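Local coordinates for nucleoporin NUP170 (Chaetomium thermophilum, PDB 5HAX), which forms part of the nuclear pore complex, probably as a scaffold nucleoporin of its inner ring, at residues S45-F50 with I517-R522; G76-I81 with L92-Y97; E103-E108 with L160-T165; D492-A497 with V523-A528. All coordinates share one frame; numbering follows the deposited sequence.

Contact 1: S45-F50 with I517-R522; sequences SSWAPF and INQYGR. With PO4 (phosphate ion), chain C.
The indole of Trp47 and the side-chain amide of Gln519 carry this contact, and its close part is one short approach: OE1 of Gln519 lies 3.1 Å from CZ3 of Trp47, at the indole edge and near its plane. The two flat groups are turned only 22° apart and slide past each other in opposite directions. Gln519 reaches this far because its chain is fully extended, with CG anti to N (chi1 -179°), while its NE2 is hydrogen-bonded to Asp410. Residues 45-50 belong to the loop between strands 39-41 and 50-57 of the N-terminal beta-propeller, and 517-520 are the last residues of helix 506-520, with Gly521 leading into the next helix, so the pair joins propeller to helical region. The loop is itself folded as a type I turn from Ser45 to Ala48 and an ST turn, Trp47 N donating to Ser45 OG over 3.1 Å at 168°. Away from the helix, the same loop holds a phosphate, probably from the crystallisation liquor: Ser46 N and Ser46 OG both reach its O2, at 2.6 and 2.7 Å, Ser45 OG lies 3.0 Å from O1 and 3.1 Å from O2, which of them it serves being unsettled, and Arg359 binds the ion too. With an alanine at Ser45, Trp47 N would probably lose its acceptor and the phosphate one of its hydroxyl partners. On the loose side Trp47 remains partly exposed, and Tyr520 CE2 stays 4.4 Å from its CZ3.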
loop_
_atom_site.group_PDB
_atom_site.type_symbol
_atom_site.label_atom_id
_atom_site.label_comp_id
_atom_site.label_asym_id
_atom_site.label_seq_id
_atom_site.Cartn_x
_atom_site.Cartn_y
_atom_site.Cartn_z
ATOM N N SER A 45 -17.074 7.946 -14.026
ATOM C CA SER A 45 -16.667 9.338 -13.927
ATOM C C SER A 45 -15.148 9.462 -13.903
ATOM O O SER A 45 -14.433 8.557 -13.464
ATOM C CB SER A 45 -17.250 9.974 -12.665
ATOM O OG SER A 45 -16.745 11.284 -12.471
ATOM N N SER A 46 -14.661 10.607 -14.383
ATOM C CA SER A 46 -13.237 10.908 -14.305
ATOM C C SER A 46 -12.771 11.091 -12.867
ATOM O O SER A 46 -11.566 11.011 -12.605
ATOM C CB SER A 46 -12.924 12.166 -15.117
ATOM O OG SER A 46 -13.676 13.270 -14.653
ATOM N N TRP A 47 -13.693 11.333 -11.939
ATOM C CA TRP A 47 -13.379 11.501 -10.528
ATOM C C TRP A 47 -13.449 10.197 -9.745
ATOM O O TRP A 47 -13.291 10.219 -8.519
ATOM C CB TRP A 47 -14.334 12.523 -9.905
ATOM C CG TRP A 47 -14.098 13.916 -10.381
ATOM C CD1 TRP A 47 -14.463 14.448 -11.583
ATOM C CD2 TRP A 47 -13.445 14.963 -9.659
ATOM N NE1 TRP A 47 -14.076 15.763 -11.654
ATOM C CE2 TRP A 47 -13.447 16.103 -10.485
ATOM C CE3 TRP A 47 -12.859 15.046 -8.394
ATOM C CZ2 TRP A 47 -12.886 17.313 -10.086
ATOM C CZ3 TRP A 47 -12.301 16.246 -8.001
ATOM C CH2 TRP A 47 -12.320 17.364 -8.842
ATOM N N ALA A 48 -13.685 9.075 -10.415
ATOM C CA ALA A 48 -13.747 7.794 -9.728
ATOM C C ALA A 48 -12.438 7.546 -8.980
ATOM O O ALA A 48 -11.359 7.744 -9.553
ATOM C CB ALA A 48 -14.002 6.670 -10.730
ATOM N N PRO A 49 -12.483 7.137 -7.706
ATOM C CA PRO A 49 -11.231 6.884 -6.979
ATOM C C PRO A 49 -10.543 5.593 -7.387
ATOM O O PRO A 49 -9.329 5.466 -7.182
ATOM C CB PRO A 49 -11.686 6.833 -5.513
ATOM C CG PRO A 49 -13.092 6.338 -5.588
ATOM C CD PRO A 49 -13.668 6.898 -6.864
ATOM N N PHE A 50 -11.282 4.642 -7.952
ATOM C CA PHE A 50 -10.745 3.377 -8.430
ATOM C C PHE A 50 -11.419 3.051 -9.754
ATOM O O PHE A 50 -12.480 3.591 -10.074
ATOM C CB PHE A 50 -10.994 2.234 -7.434
ATOM C CG PHE A 50 -10.438 2.479 -6.057
ATOM C CD1 PHE A 50 -9.242 1.901 -5.669
ATOM C CD2 PHE A 50 -11.121 3.269 -5.145
ATOM C CE1 PHE A 50 -8.733 2.112 -4.400
ATOM C CE2 PHE A 50 -10.614 3.487 -3.876
ATOM C CZ PHE A 50 -9.420 2.905 -3.505
ATOM N N ILE A 517 -9.875 23.058 -7.018
ATOM C CA ILE A 517 -9.405 24.020 -6.023
ATOM C C ILE A 517 -10.225 23.908 -4.746
ATOM O O ILE A 517 -9.685 23.977 -3.635
ATOM C CB ILE A 517 -9.449 25.447 -6.604
ATOM C CG1 ILE A 517 -8.420 25.587 -7.730
ATOM C CG2 ILE A 517 -9.186 26.485 -5.511
ATOM C CD1 ILE A 517 -8.501 26.899 -8.488
ATOM N N ASN A 518 -11.541 23.736 -4.878
ATOM C CA ASN A 518 -12.402 23.649 -3.705
ATOM C C ASN A 518 -12.131 22.403 -2.872
ATOM O O ASN A 518 -12.408 22.412 -1.668
ATOM C CB ASN A 518 -13.871 23.682 -4.126
ATOM C CG ASN A 518 -14.304 25.045 -4.637
ATOM O OD1 ASN A 518 -13.633 26.052 -4.406
ATOM N ND2 ASN A 518 -15.435 25.085 -5.329
ATOM N N GLN A 519 -11.598 21.341 -3.475
ATOM C CA GLN A 519 -11.293 20.109 -2.754
ATOM C C GLN A 519 -9.834 20.030 -2.320
ATOM O O GLN A 519 -9.552 19.731 -1.156
ATOM C CB GLN A 519 -11.633 18.888 -3.617
ATOM C CG GLN A 519 -11.357 17.557 -2.922
ATOM C CD GLN A 519 -11.651 16.361 -3.801
ATOM O OE1 GLN A 519 -12.202 16.497 -4.892
ATOM N NE2 GLN A 519 -11.280 15.175 -3.329
ATOM N N TYR A 520 -8.901 20.292 -3.237
ATOM C CA TYR A 520 -7.479 20.086 -2.996
ATOM C C TYR A 520 -6.728 21.362 -2.640
ATOM O O TYR A 520 -5.583 21.276 -2.181
ATOM C CB TYR A 520 -6.826 19.460 -4.236
ATOM C CG TYR A 520 -7.229 18.025 -4.496
ATOM C CD1 TYR A 520 -6.446 16.974 -4.042
ATOM C CD2 TYR A 520 -8.389 17.722 -5.198
ATOM C CE1 TYR A 520 -6.805 15.659 -4.275
ATOM C CE2 TYR A 520 -8.756 16.409 -5.437
ATOM C CZ TYR A 520 -7.959 15.383 -4.972
ATOM O OH TYR A 520 -8.315 14.076 -5.206
ATOM N N GLY A 521 -7.331 22.528 -2.834
ATOM C CA GLY A 521 -6.617 23.781 -2.706
ATOM C C GLY A 521 -5.907 24.164 -3.993
ATOM O O GLY A 521 -5.689 23.349 -4.890
ATOM N N ARG A 522 -5.537 25.444 -4.077
ATOM C CA ARG A 522 -4.994 25.970 -5.327
ATOM C C ARG A 522 -3.610 25.402 -5.621
ATOM O O ARG A 522 -3.312 25.052 -6.768
ATOM C CB ARG A 522 -4.951 27.498 -5.280
ATOM C CG ARG A 522 -4.670 28.148 -6.634
ATOM C CD ARG A 522 -4.816 29.666 -6.585
ATOM N NE ARG A 522 -6.156 30.084 -6.177
ATOM C CZ ARG A 522 -7.176 30.282 -7.009
ATOM N NH1 ARG A 522 -8.354 30.662 -6.531
ATOM N NH2 ARG A 522 -7.026 30.101 -8.315
HETATM P P PO4 C . -17.532 13.179 -15.466
HETATM O O1 PO4 C . -18.441 12.957 -14.281
HETATM O O2 PO4 C . -16.206 12.502 -15.225
HETATM O O3 PO4 C . -17.304 14.662 -15.649
HETATM O O4 PO4 C . -18.160 12.599 -16.710
#

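Contact 2: G76-I81 with L92-Y97; sequences GLFAEI and LFLWDY
Leu77 and Tyr97 cross at about a right angle, with CD2 of Leu77 lying 3.7 Å from CE2 of Tyr97, obliquely placed against the ring. The tyrosine can stretch across the gap because its CG sits between backbone N and carbonyl carbon (chi1 63°), a setting that carries the phenol on to Ala79, whose CA lies 4.2 Å from Tyr97 OH. The second meeting is differently turned: CD2 of Leu94 comes to the edge of the Phe78 ring, near its plane, 4.1 Å from CE2. No hydrogen bond links the segments directly, and the closest CA atoms, those of Phe78 and Leu94, are 9.3 Å apart, as expected where another strand lies between. That strand is 83-88, flanked by 73-78 and 91-96 in a four-stranded antiparallel propeller blade. Strand 473-478 of a second blade packs on Leu77 and Tyr97, whereas strand 114-120 of a third packs on Phe78.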
loop_
_atom_site.group_PDB
_atom_site.type_symbol
_atom_site.label_atom_id
_atom_site.label_comp_id
_atom_site.label_asym_id
_atom_site.label_seq_id
_atom_site.Cartn_x
_atom_site.Cartn_y
_atom_site.Cartn_z
ATOM N N GLY A 76 -8.235 -19.527 -4.556
ATOM C CA GLY A 76 -7.512 -18.560 -3.746
ATOM C C GLY A 76 -6.522 -17.767 -4.571
ATOM O O GLY A 76 -6.280 -18.057 -5.746
ATOM N N LEU A 77 -5.935 -16.759 -3.924
ATOM C CA LEU A 77 -5.077 -15.777 -4.577
ATOM C C LEU A 77 -3.697 -15.737 -3.934
ATOM O O LEU A 77 -3.571 -15.785 -2.707
ATOM C CB LEU A 77 -5.688 -14.372 -4.496
ATOM C CG LEU A 77 -6.205 -13.727 -5.780
ATOM C CD1 LEU A 77 -6.752 -12.341 -5.473
ATOM C CD2 LEU A 77 -5.124 -13.642 -6.846
ATOM N N PHE A 78 -2.672 -15.636 -4.777
ATOM C CA PHE A 78 -1.318 -15.254 -4.371
ATOM C C PHE A 78 -0.983 -13.928 -5.054
ATOM O O PHE A 78 -0.123 -13.867 -5.937
ATOM C CB PHE A 78 -0.289 -16.347 -4.736
ATOM C CG PHE A 78 -0.456 -17.636 -3.974
ATOM C CD1 PHE A 78 -1.073 -17.665 -2.734
ATOM C CD2 PHE A 78 0.019 -18.825 -4.504
ATOM C CE1 PHE A 78 -1.215 -18.854 -2.041
ATOM C CE2 PHE A 78 -0.122 -20.015 -3.817
ATOM C CZ PHE A 78 -0.740 -20.030 -2.584
ATOM N N ALA A 79 -1.670 -12.863 -4.636
ATOM C CA ALA A 79 -1.567 -11.579 -5.323
ATOM C C ALA A 79 -0.161 -10.992 -5.273
ATOM O O ALA A 79 0.184 -10.176 -6.135
ATOM C CB ALA A 79 -2.560 -10.585 -4.717
ATOM N N GLU A 80 0.653 -11.383 -4.289
ATOM C CA GLU A 80 1.993 -10.816 -4.160
ATOM C C GLU A 80 2.873 -11.164 -5.354
ATOM O O GLU A 80 3.801 -10.414 -5.680
ATOM C CB GLU A 80 2.645 -11.312 -2.869
ATOM C CG GLU A 80 3.983 -10.659 -2.545
ATOM C CD GLU A 80 4.759 -11.418 -1.485
ATOM O OE1 GLU A 80 4.124 -11.987 -0.571
ATOM O OE2 GLU A 80 6.005 -11.453 -1.573
ATOM N N ILE A 81 2.598 -12.287 -6.018
ATOM C CA ILE A 81 3.406 -12.785 -7.123
ATOM C C ILE A 81 2.581 -12.979 -8.389
ATOM O O ILE A 81 3.076 -13.544 -9.364
ATOM C CB ILE A 81 4.122 -14.095 -6.737
ATOM C CG1 ILE A 81 3.098 -15.147 -6.298
ATOM C CG2 ILE A 81 5.128 -13.834 -5.626
ATOM C CD1 ILE A 81 3.671 -16.537 -6.141
ATOM N N LEU A 92 -3.945 -29.950 -6.368
ATOM C CA LEU A 92 -3.739 -28.507 -6.336
ATOM C C LEU A 92 -3.144 -28.035 -7.655
ATOM O O LEU A 92 -2.251 -28.683 -8.208
ATOM C CB LEU A 92 -2.811 -28.114 -5.182
ATOM C CG LEU A 92 -2.434 -26.636 -5.094
ATOM C CD1 LEU A 92 -3.671 -25.770 -4.902
ATOM C CD2 LEU A 92 -1.439 -26.424 -3.969
ATOM N N PHE A 93 -3.625 -26.889 -8.142
ATOM C CA PHE A 93 -3.180 -26.334 -9.418
ATOM C C PHE A 93 -2.949 -24.837 -9.272
ATOM O O PHE A 93 -3.862 -24.103 -8.883
ATOM C CB PHE A 93 -4.206 -26.611 -10.521
ATOM C CG PHE A 93 -4.430 -28.072 -10.777
ATOM C CD1 PHE A 93 -3.577 -28.779 -11.606
ATOM C CD2 PHE A 93 -5.489 -28.738 -10.183
ATOM C CE1 PHE A 93 -3.777 -30.127 -11.841
ATOM C CE2 PHE A 93 -5.695 -30.085 -10.415
ATOM C CZ PHE A 93 -4.838 -30.780 -11.245
ATOM N N LEU A 94 -1.735 -24.393 -9.595
ATOM C CA LEU A 94 -1.350 -22.988 -9.578
ATOM C C LEU A 94 -1.170 -22.486 -11.004
ATOM O O LEU A 94 -0.859 -23.261 -11.914
ATOM C CB LEU A 94 -0.046 -22.777 -8.801
ATOM C CG LEU A 94 -0.001 -23.067 -7.298
ATOM C CD1 LEU A 94 -0.174 -24.549 -6.995
ATOM C CD2 LEU A 94 1.317 -22.569 -6.726
ATOM N N TRP A 95 -1.354 -21.181 -11.201
ATOM C CA TRP A 95 -1.135 -20.601 -12.519
ATOM C C TRP A 95 -0.967 -19.092 -12.405
ATOM O O TRP A 95 -1.530 -18.452 -11.514
ATOM C CB TRP A 95 -2.282 -20.938 -13.480
ATOM C CG TRP A 95 -3.546 -20.158 -13.254
ATOM C CD1 TRP A 95 -3.904 -18.985 -13.855
ATOM C CD2 TRP A 95 -4.628 -20.508 -12.383
ATOM N NE1 TRP A 95 -5.139 -18.579 -13.406
ATOM C CE2 TRP A 95 -5.605 -19.498 -12.502
ATOM C CE3 TRP A 95 -4.866 -21.575 -11.511
ATOM C CZ2 TRP A 95 -6.795 -19.523 -11.781
ATOM C CZ3 TRP A 95 -6.050 -21.597 -10.797
ATOM C CH2 TRP A 95 -6.999 -20.578 -10.936
ATOM N N ASP A 96 -0.179 -18.541 -13.327
ATOM C CA ASP A 96 0.057 -17.103 -13.418
ATOM C C ASP A 96 -1.106 -16.462 -14.167
ATOM O O ASP A 96 -1.258 -16.659 -15.378
ATOM C CB ASP A 96 1.387 -16.846 -14.123
ATOM C CG ASP A 96 1.591 -15.390 -14.492
ATOM O OD1 ASP A 96 1.052 -14.503 -13.797
ATOM O OD2 ASP A 96 2.303 -15.133 -15.484
ATOM N N TYR A 97 -1.932 -15.690 -13.456
ATOM C CA TYR A 97 -3.129 -15.124 -14.065
ATOM C C TYR A 97 -2.840 -13.915 -14.945
ATOM O O TYR A 97 -3.724 -13.503 -15.702
ATOM C CB TYR A 97 -4.156 -14.748 -12.989
ATOM C CG TYR A 97 -3.712 -13.680 -12.007
ATOM C CD1 TYR A 97 -3.693 -12.339 -12.366
ATOM C CD2 TYR A 97 -3.343 -14.016 -10.711
ATOM C CE1 TYR A 97 -3.298 -11.365 -11.468
ATOM C CE2 TYR A 97 -2.951 -13.048 -9.806
ATOM C CZ TYR A 97 -2.928 -11.727 -10.191
ATOM O OH TYR A 97 -2.536 -10.763 -9.291
HETATM O O HOH W 1 2.955 -13.381 -12.003
#

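Contact 3: E103-E108 with L160-T165; sequences ELIGYE and LTLYST
Ile105 turns its two branches to different leucines: CG1 stands anti to the carbonyl carbon (chi1 -58°), which leaves CG2 anti to the backbone N, and the extended chi2 of 172° sends CD1 outward along the CG1 arm. CD1 thereby arrives at Leu160, 3.8 Å from its CB and 3.9 Å from its CD2, and also 3.6 Å from the carbonyl O of that residue. CG2 takes the other partner, CD1 of Leu162, at 3.8 Å. Both leucines cross the isoleucine at a slant, so that it is gripped by methyl and methylene groups of two residues lying two apart on one strand. No hydrogen bond runs between the segments, and the CA atoms of Ile105 and Leu160 are 8.4 Å apart, so this is side-chain packing between sheets and not strand pairing. Strands 105-107 and 159-170 are each the outermost strand, within this chain, of a four-stranded antiparallel blade. At Leu162 and Tyr163 a strand of another protein's chain extends the second sheet in a parallel ladder, and that chain packs an apolar side chain on Ile105 as well. Such apolar filling between two consecutive blades is characteristic of a beta-propeller.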
loop_
_atom_site.group_PDB
_atom_site.type_symbol
_atom_site.label_atom_id
_atom_site.label_comp_id
_atom_site.label_asym_id
_atom_site.label_seq_id
_atom_site.Cartn_x
_atom_site.Cartn_y
_atom_site.Cartn_z
ATOM N N GLU A 103 0.233 -22.031 -18.298
ATOM C CA GLU A 103 0.347 -23.459 -18.043
ATOM C C GLU A 103 0.072 -23.722 -16.567
ATOM O O GLU A 103 0.457 -22.929 -15.702
ATOM C CB GLU A 103 1.735 -23.982 -18.425
ATOM C CG GLU A 103 2.868 -23.531 -17.507
ATOM C CD GLU A 103 4.188 -24.203 -17.837
ATOM O OE1 GLU A 103 4.338 -24.699 -18.974
ATOM O OE2 GLU A 103 5.069 -24.245 -16.951
ATOM N N LEU A 104 -0.595 -24.838 -16.284
ATOM C CA LEU A 104 -1.001 -25.171 -14.925
ATOM C C LEU A 104 0.123 -25.918 -14.217
ATOM O O LEU A 104 0.577 -26.966 -14.691
ATOM C CB LEU A 104 -2.277 -26.011 -14.934
ATOM C CG LEU A 104 -3.522 -25.360 -15.539
ATOM C CD1 LEU A 104 -4.692 -26.329 -15.488
ATOM C CD2 LEU A 104 -3.874 -24.062 -14.825
ATOM N N ILE A 105 0.570 -25.375 -13.084
ATOM C CA ILE A 105 1.531 -26.046 -12.212
ATOM C C ILE A 105 0.732 -26.992 -11.320
ATOM O O ILE A 105 0.081 -26.561 -10.367
ATOM C CB ILE A 105 2.348 -25.048 -11.388
ATOM C CG1 ILE A 105 3.097 -24.084 -12.314
ATOM C CG2 ILE A 105 3.324 -25.782 -10.474
ATOM C CD1 ILE A 105 3.781 -22.945 -11.590
ATOM N N GLY A 106 0.779 -28.287 -11.625
ATOM C CA GLY A 106 0.014 -29.274 -10.879
ATOM C C GLY A 106 0.830 -29.900 -9.759
ATOM O O GLY A 106 2.019 -30.172 -9.913
ATOM N N TYR A 107 0.168 -30.121 -8.624
ATOM C CA TYR A 107 0.765 -30.811 -7.483
ATOM C C TYR A 107 -0.294 -31.736 -6.902
ATOM O O TYR A 107 -1.289 -31.265 -6.339
ATOM C CB TYR A 107 1.271 -29.830 -6.428
ATOM C CG TYR A 107 1.713 -30.506 -5.152
ATOM C CD1 TYR A 107 0.867 -30.582 -4.054
ATOM C CD2 TYR A 107 2.971 -31.083 -5.049
ATOM C CE1 TYR A 107 1.265 -31.205 -2.887
ATOM C CE2 TYR A 107 3.378 -31.709 -3.887
ATOM C CZ TYR A 107 2.521 -31.766 -2.808
ATOM O OH TYR A 107 2.919 -32.387 -1.646
ATOM N N GLU A 108 -0.073 -33.049 -7.028
ATOM C CA GLU A 108 -1.079 -34.044 -6.677
ATOM C C GLU A 108 -0.517 -35.124 -5.757
ATOM O O GLU A 108 -1.085 -36.217 -5.677
ATOM C CB GLU A 108 -1.661 -34.672 -7.945
ATOM C CG GLU A 108 -1.924 -33.652 -9.047
ATOM C CD GLU A 108 -2.700 -34.224 -10.218
ATOM O OE1 GLU A 108 -3.487 -35.172 -10.011
ATOM O OE2 GLU A 108 -2.522 -33.722 -11.348
ATOM N N LEU A 160 7.593 -19.680 -11.359
ATOM C CA LEU A 160 7.366 -20.423 -10.125
ATOM C C LEU A 160 7.824 -21.867 -10.300
ATOM O O LEU A 160 7.339 -22.574 -11.190
ATOM C CB LEU A 160 5.889 -20.368 -9.733
ATOM C CG LEU A 160 5.576 -20.710 -8.276
ATOM C CD1 LEU A 160 4.338 -19.959 -7.821
ATOM C CD2 LEU A 160 5.387 -22.209 -8.098
ATOM N N THR A 161 8.751 -22.296 -9.444
ATOM C CA THR A 161 9.226 -23.672 -9.395
ATOM C C THR A 161 9.155 -24.168 -7.958
ATOM O O THR A 161 9.437 -23.416 -7.020
ATOM C CB THR A 161 10.661 -23.792 -9.922
ATOM O OG1 THR A 161 11.527 -22.938 -9.163
ATOM C CG2 THR A 161 10.727 -23.402 -11.392
ATOM N N LEU A 162 8.789 -25.436 -7.792
ATOM C CA LEU A 162 8.518 -26.018 -6.485
ATOM C C LEU A 162 9.633 -26.973 -6.076
ATOM O O LEU A 162 10.228 -27.656 -6.914
ATOM C CB LEU A 162 7.178 -26.756 -6.493
ATOM C CG LEU A 162 5.973 -25.889 -6.865
ATOM C CD1 LEU A 162 4.742 -26.750 -7.094
ATOM C CD2 LEU A 162 5.709 -24.850 -5.786
ATOM N N TYR A 163 9.903 -27.012 -4.770
ATOM C CA TYR A 163 10.932 -27.863 -4.188
ATOM C C TYR A 163 10.336 -28.689 -3.061
ATOM O O TYR A 163 9.585 -28.169 -2.230
ATOM C CB TYR A 163 12.101 -27.037 -3.634
ATOM C CG TYR A 163 12.847 -26.228 -4.668
ATOM C CD1 TYR A 163 14.116 -26.601 -5.083
ATOM C CD2 TYR A 163 12.287 -25.086 -5.222
ATOM C CE1 TYR A 163 14.806 -25.866 -6.027
ATOM C CE2 TYR A 163 12.967 -24.342 -6.166
ATOM C CZ TYR A 163 14.227 -24.735 -6.564
ATOM O OH TYR A 163 14.909 -23.998 -7.504
ATOM N N SER A 164 10.676 -29.976 -3.031
ATOM C CA SER A 164 10.308 -30.814 -1.903
ATOM C C SER A 164 11.185 -30.480 -0.699
ATOM O O SER A 164 12.259 -29.884 -0.824
ATOM C CB SER A 164 10.438 -32.293 -2.264
ATOM O OG SER A 164 11.763 -32.614 -2.645
ATOM N N THR A 165 10.706 -30.867 0.485
ATOM C CA THR A 165 11.361 -30.496 1.737
ATOM C C THR A 165 11.445 -31.616 2.758
ATOM O O THR A 165 12.225 -31.488 3.708
ATOM C CB THR A 165 10.633 -29.312 2.390
ATOM O OG1 THR A 165 9.335 -29.732 2.832
ATOM C CG2 THR A 165 10.489 -28.153 1.416
#

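Contact 4: D492-A497 with V523-A528; sequences DIFAKA and VETIAA
Helices 490-501 and 522-533 come close at Phe494 and Ala528, whose CA atoms are 6.8 Å apart, near enough for one aromatic side chain to fill the space between them. A chi1 of -168° swings the ring of Phe494 away from its own backbone N and over to Ala528. Ala528 sets its CB over one face of the ring, 4.1 Å from CG, and the ring also borders the helix backbone, with CD1 of Phe494 4.1 Å from the carbonyl C of Ala528. One turn earlier Thr525 crosses the phenylalanine at about a right angle and offers its methyl: CG2 lies 3.9 Å from Phe494 CE2, obliquely to the ring. That choice of branch follows from the threonine torsion (chi1 -55°), which puts CG2 opposite the backbone N, while OG1 hydrogen-bonds to the carbonyl O of Gly521. Phe516 of the intervening helix 506-520 meets Phe494 edge-to-face, so three consecutive helices converge on this ring. A serine in place of Phe494 would probably open a gap between the helices, leaving the Ala528 methyl and the Thr525 CG2 without their aromatic partner. The small side chain of Ala528 is consistent with so close an approach of the ring to the backbone. No hydrogen bond or ion pair spans the two segments, and Glu524 bridges instead to Arg597 and Lys415, which implies that between these segments the helices are held mainly by apolar packing.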
loop_
_atom_site.group_PDB
_atom_site.type_symbol
_atom_site.label_atom_id
_atom_site.label_comp_id
_atom_site.label_asym_id
_atom_site.label_seq_id
_atom_site.Cartn_x
_atom_site.Cartn_y
_atom_site.Cartn_z
ATOM N N ASP A 492 -4.077 11.598 -12.244
ATOM C CA ASP A 492 -4.912 10.789 -13.127
ATOM C C ASP A 492 -6.295 11.406 -13.288
ATOM O O ASP A 492 -6.826 11.474 -14.403
ATOM C CB ASP A 492 -5.028 9.364 -12.586
ATOM C CG ASP A 492 -3.682 8.691 -12.411
ATOM O OD1 ASP A 492 -2.865 8.729 -13.356
ATOM O OD2 ASP A 492 -3.443 8.129 -11.322
ATOM N N ILE A 493 -6.894 11.856 -12.182
ATOM C CA ILE A 493 -8.204 12.498 -12.243
ATOM C C ILE A 493 -8.111 13.816 -13.000
ATOM O O ILE A 493 -8.945 14.122 -13.861
ATOM C CB ILE A 493 -8.757 12.710 -10.822
ATOM C CG1 ILE A 493 -8.978 11.362 -10.127
ATOM C CG2 ILE A 493 -10.053 13.521 -10.859
ATOM C CD1 ILE A 493 -9.227 11.480 -8.637
ATOM N N PHE A 494 -7.099 14.623 -12.679
ATOM C CA PHE A 494 -6.949 15.922 -13.323
ATOM C C PHE A 494 -6.764 15.770 -14.828
ATOM O O PHE A 494 -7.391 16.491 -15.614
ATOM C CB PHE A 494 -5.773 16.673 -12.705
ATOM C CG PHE A 494 -5.713 18.122 -13.085
ATOM C CD1 PHE A 494 -4.813 18.566 -14.040
ATOM C CD2 PHE A 494 -6.560 19.040 -12.491
ATOM C CE1 PHE A 494 -4.759 19.899 -14.392
ATOM C CE2 PHE A 494 -6.509 20.375 -12.838
ATOM C CZ PHE A 494 -5.608 20.805 -13.790
ATOM N N ALA A 495 -5.917 14.828 -15.249
ATOM C CA ALA A 495 -5.700 14.607 -16.675
ATOM C C ALA A 495 -6.976 14.135 -17.361
ATOM O O ALA A 495 -7.315 14.608 -18.453
ATOM C CB ALA A 495 -4.579 13.588 -16.877
ATOM N N LYS A 496 -7.696 13.199 -16.738
ATOM C CA LYS A 496 -8.936 12.701 -17.323
ATOM C C LYS A 496 -9.971 13.813 -17.438
ATOM O O LYS A 496 -10.625 13.958 -18.477
ATOM C CB LYS A 496 -9.473 11.546 -16.478
ATOM C CG LYS A 496 -10.697 10.838 -17.048
ATOM C CD LYS A 496 -10.316 9.694 -17.975
ATOM C CE LYS A 496 -11.477 8.726 -18.154
ATOM N NZ LYS A 496 -11.108 7.545 -18.982
ATOM N N ALA A 497 -10.127 14.614 -16.381
ATOM C CA ALA A 497 -11.087 15.714 -16.408
ATOM C C ALA A 497 -10.749 16.710 -17.511
ATOM O O ALA A 497 -11.628 17.141 -18.266
ATOM C CB ALA A 497 -11.120 16.409 -15.048
ATOM N N VAL A 523 -2.748 25.297 -4.605
ATOM C CA VAL A 523 -1.376 24.850 -4.840
ATOM C C VAL A 523 -1.363 23.417 -5.357
ATOM O O VAL A 523 -0.697 23.103 -6.351
ATOM C CB VAL A 523 -0.536 24.995 -3.557
ATOM C CG1 VAL A 523 0.843 24.357 -3.737
ATOM C CG2 VAL A 523 -0.391 26.466 -3.177
ATOM N N GLU A 524 -2.092 22.521 -4.687
ATOM C CA GLU A 524 -2.132 21.128 -5.123
ATOM C C GLU A 524 -2.709 21.006 -6.529
ATOM O O GLU A 524 -2.246 20.184 -7.329
ATOM C CB GLU A 524 -2.945 20.290 -4.135
ATOM C CG GLU A 524 -2.269 20.086 -2.780
ATOM C CD GLU A 524 -1.141 19.067 -2.820
ATOM O OE1 GLU A 524 -0.992 18.369 -3.846
ATOM O OE2 GLU A 524 -0.405 18.960 -1.816
ATOM N N THR A 525 -3.715 21.822 -6.853
ATOM C CA THR A 525 -4.323 21.759 -8.178
ATOM C C THR A 525 -3.347 22.224 -9.252
ATOM O O THR A 525 -3.213 21.585 -10.302
ATOM C CB THR A 525 -5.597 22.604 -8.218
ATOM O OG1 THR A 525 -6.488 22.188 -7.176
ATOM C CG2 THR A 525 -6.295 22.459 -9.566
ATOM N N ILE A 526 -2.668 23.348 -9.014
ATOM C CA ILE A 526 -1.714 23.857 -9.992
ATOM C C ILE A 526 -0.518 22.921 -10.104
ATOM O O ILE A 526 0.075 22.786 -11.183
ATOM C CB ILE A 526 -1.285 25.290 -9.613
ATOM C CG1 ILE A 526 -2.493 26.237 -9.645
ATOM C CG2 ILE A 526 -0.182 25.801 -10.542
ATOM C CD1 ILE A 526 -3.133 26.407 -11.016
ATOM N N ALA A 527 -0.144 22.261 -9.007
ATOM C CA ALA A 527 0.931 21.276 -9.067
ATOM C C ALA A 527 0.530 20.081 -9.922
ATOM O O ALA A 527 1.364 19.519 -10.642
ATOM C CB ALA A 527 1.309 20.827 -7.656
ATOM N N ALA A 528 -0.741 19.679 -9.857
ATOM C CA ALA A 528 -1.222 18.607 -10.721
ATOM C C ALA A 528 -1.183 19.026 -12.185
ATOM O O ALA A 528 -0.793 18.236 -13.052
ATOM C CB ALA A 528 -2.640 18.203 -10.317
#

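Overall arrangement
All four contacts are mainly buried, but they serve two parts of the chain. Contacts 2 and 3 lie within the propeller, their centres about 12 Å apart, and share one blade, in which strands 91-96 and 105-107 are neighbours joined by probable backbone hydrogen bonds such as Leu94 O to Ile105 N. Contact 3 is farther from the chain centre and borders another protein. Contacts 1 and 4, whose centres are about 8 Å apart, meet where Ile493 packs on Trp47 and Lys496 on Ser46, so the propeller loop rests on the helices. Contacts 2, 3 and 4 are mainly apolar between side chains, whereas contact 1 brings an amide to an indole edge beside a turn that holds a phosphate ion in the crystal.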